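Local coordinates for protein spectinomycin phosphotransferase (Legionella pneumophila, PDB 3I1A) that probably transfers a phosphate group from a nucleotide to spectinomycin, an aminoglycoside-kinase-type reaction that gives resistance to the antibiotic, at residues Y292-D295 / L296-N300. Numbering follows the deposited sequence.
Sequences YGQD and LLSRN
Gln294 O draws two groups of Ser298 at once: the backbone N of Ser298 hydrogen-bonds to it at 2.9 Å, and the hydroxyl OG sits 3.2 Å from the same Gln294 O in a weak contact. OG also approaches Gln294 OE1 at 2.8 Å; both of these contacts of the hydroxyl are weak and compete for one proton, so which acceptor it favours remains open. Gln294 reaches round to it because its side chain, CG anti to the backbone N (chi1 -171°), bends at chi2 and brings OE1 back alongside the helix, across the side chain of Leu297. The site is the C-terminal end of helix 274-297 in the helical part of this kinase-like fold. Here Leu297 N and Ser298 N both keep i to i+4 bonds, the former to Gly293 O (3.0 Å), although Ser298 itself already leaves helical phi/psi. Past the end, a water lies within hydrogen-bonding distance of Asp295 O and Asp295 OD1 and weakly accepts from Asn300 N at 2.8 Å, linking the last turn to the departing chain. The other carboxylate oxygen, Asp295 OD2, is hydrogen-bonded to Ser309 OG of helix 303-315 and to Gln301 NE2, and Asp295 O to Arg306 NE. Leu296 places CD2 3.3 Å from Tyr292 O, and its side chain packs between helices 169-180 and 303-315, touching Phe174 and Phe310.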
ATOM      1  N   TYR A 292     -13.291  -1.081   7.817  1.00 20.14           N
ATOM      2  CA  TYR A 292     -13.932   0.146   8.284  1.00 20.59           C
ATOM      3  C   TYR A 292     -15.328  -0.132   8.826  1.00 20.05           C
ATOM      4  O   TYR A 292     -15.775   0.511   9.784  1.00 18.94           O
ATOM      5  CB  TYR A 292     -13.915   1.195   7.171  1.00 23.52           C
ATOM      6  CG  TYR A 292     -12.486   1.549   6.780  1.00 25.72           C
ATOM      7  CD1 TYR A 292     -11.786   0.787   5.844  1.00 29.17           C
ATOM      8  CD2 TYR A 292     -11.827   2.614   7.375  1.00 29.38           C
ATOM      9  CE1 TYR A 292     -10.468   1.077   5.513  1.00 31.41           C
ATOM     10  CE2 TYR A 292     -10.502   2.920   7.049  1.00 31.03           C
ATOM     11  CZ  TYR A 292      -9.835   2.146   6.120  1.00 32.13           C
ATOM     12  OH  TYR A 292      -8.533   2.445   5.799  1.00 35.96           O
ATOM     13  N   GLY A 293     -16.018  -1.114   8.255  1.00 18.47           N
ATOM     14  CA  GLY A 293     -17.327  -1.448   8.790  1.00 18.54           C
ATOM     15  C   GLY A 293     -17.219  -1.942  10.232  1.00 17.48           C
ATOM     16  O   GLY A 293     -18.032  -1.576  11.108  1.00 17.57           O
ATOM     17  N   GLN A 294     -16.220  -2.775  10.515  1.00 17.24           N
ATOM     18  CA  GLN A 294     -16.064  -3.268  11.877  1.00 16.42           C
ATOM     19  C   GLN A 294     -15.752  -2.111  12.842  1.00 15.54           C
ATOM     20  O   GLN A 294     -16.191  -2.121  14.010  1.00 14.28           O
ATOM     21  CB  GLN A 294     -14.947  -4.308  11.970  1.00 18.72           C
ATOM     22  CG  GLN A 294     -14.903  -4.994  13.339  1.00 20.05           C
ATOM     23  CD  GLN A 294     -16.187  -5.754  13.650  1.00 23.75           C
ATOM     24  OE1 GLN A 294     -16.976  -5.355  14.519  1.00 22.32           O
ATOM     25  NE2 GLN A 294     -16.414  -6.844  12.928  1.00 21.29           N
ATOM     26  N   ASP A 295     -14.993  -1.124  12.363  1.00 15.99           N
ATOM     27  CA  ASP A 295     -14.665   0.024  13.207  1.00 16.71           C
ATOM     28  C   ASP A 295     -15.930   0.799  13.580  1.00 16.08           C
ATOM     29  O   ASP A 295     -15.973   1.451  14.636  1.00 16.51           O
ATOM     30  CB  ASP A 295     -13.672   0.949  12.491  1.00 20.00           C
ATOM     31  CG  ASP A 295     -12.955   1.885  13.437  1.00 23.12           C
ATOM     32  OD1 ASP A 295     -12.599   1.454  14.566  1.00 23.88           O
ATOM     33  OD2 ASP A 295     -12.722   3.053  13.050  1.00 26.36           O
ATOM     34  N   LEU A 296     -16.951   0.751  12.723  1.00 15.46           N
ATOM     35  CA  LEU A 296     -18.202   1.446  13.013  1.00 16.03           C
ATOM     36  C   LEU A 296     -19.156   0.604  13.861  1.00 17.13           C
ATOM     37  O   LEU A 296     -19.934   1.155  14.639  1.00 16.86           O
ATOM     38  CB  LEU A 296     -18.917   1.875  11.718  1.00 17.88           C
ATOM     39  CG  LEU A 296     -18.575   3.259  11.144  1.00 21.06           C
ATOM     40  CD1 LEU A 296     -18.968   4.386  12.148  1.00 18.55           C
ATOM     41  CD2 LEU A 296     -17.100   3.308  10.810  1.00 22.89           C
ATOM     42  N   LEU A 297     -19.116  -0.723  13.721  1.00 16.73           N
ATOM     43  CA  LEU A 297     -19.987  -1.589  14.517  1.00 18.53           C
ATOM     44  C   LEU A 297     -19.417  -1.752  15.922  1.00 21.92           C
ATOM     45  O   LEU A 297     -20.144  -2.135  16.848  1.00 21.43           O
ATOM     46  CB  LEU A 297     -20.119  -2.967  13.859  1.00 17.61           C
ATOM     47  CG  LEU A 297     -20.873  -2.952  12.527  1.00 16.67           C
ATOM     48  CD1 LEU A 297     -20.718  -4.318  11.832  1.00 17.00           C
ATOM     49  CD2 LEU A 297     -22.341  -2.683  12.781  1.00 17.92           C
ATOM     50  N   SER A 298     -18.115  -1.479  16.067  1.00 21.38           N
ATOM     51  CA  SER A 298     -17.430  -1.570  17.362  1.00 24.27           C
ATOM     52  C   SER A 298     -17.031  -0.188  17.884  1.00 24.99           C
ATOM     53  O   SER A 298     -17.230   0.830  17.210  1.00 24.40           O
ATOM     54  CB  SER A 298     -16.170  -2.424  17.241  1.00 24.26           C
ATOM     55  OG  SER A 298     -16.501  -3.701  16.751  1.00 26.18           O
ATOM     56  N   ARG A 299     -16.471  -0.170  19.090  1.00 27.49           N
ATOM     57  CA  ARG A 299     -16.038   1.056  19.742  1.00 30.25           C
ATOM     58  C   ARG A 299     -14.598   0.819  20.138  1.00 31.37           C
ATOM     59  O   ARG A 299     -14.195   1.070  21.276  1.00 34.65           O
ATOM     60  CB  ARG A 299     -16.901   1.339  20.980  1.00 30.78           C
ATOM     61  CG  ARG A 299     -18.401   1.234  20.706  1.00 34.26           C
ATOM     62  CD  ARG A 299     -19.039   2.576  20.428  1.00 36.66           C
ATOM     63  NE  ARG A 299     -19.433   3.244  21.668  1.00 40.44           N
ATOM     64  CZ  ARG A 299     -20.526   2.949  22.368  1.00 41.21           C
ATOM     65  NH1 ARG A 299     -21.355   1.996  21.955  1.00 41.97           N
ATOM     66  NH2 ARG A 299     -20.794   3.608  23.491  1.00 41.84           N
ATOM     67  N   ASN A 300     -13.832   0.315  19.177  1.00 31.73           N
ATOM     68  CA  ASN A 300     -12.420   0.020  19.361  1.00 31.93           C
ATOM     69  C   ASN A 300     -11.531   1.261  19.312  1.00 29.58           C
ATOM     70  O   ASN A 300     -10.481   1.286  19.951  1.00 28.29           O
ATOM     71  CB  ASN A 300     -11.945  -0.976  18.296  1.00 34.10           C
ATOM     72  CG  ASN A 300     -12.615  -2.331  18.425  1.00 36.70           C
ATOM     73  OD1 ASN A 300     -12.982  -2.753  19.530  1.00 39.61           O
ATOM     74  ND2 ASN A 300     -12.768  -3.028  17.300  1.00 38.31           N
TER
HETATM   75  O   HOH W   1     -14.059   1.206  16.585  1.00 20.75           O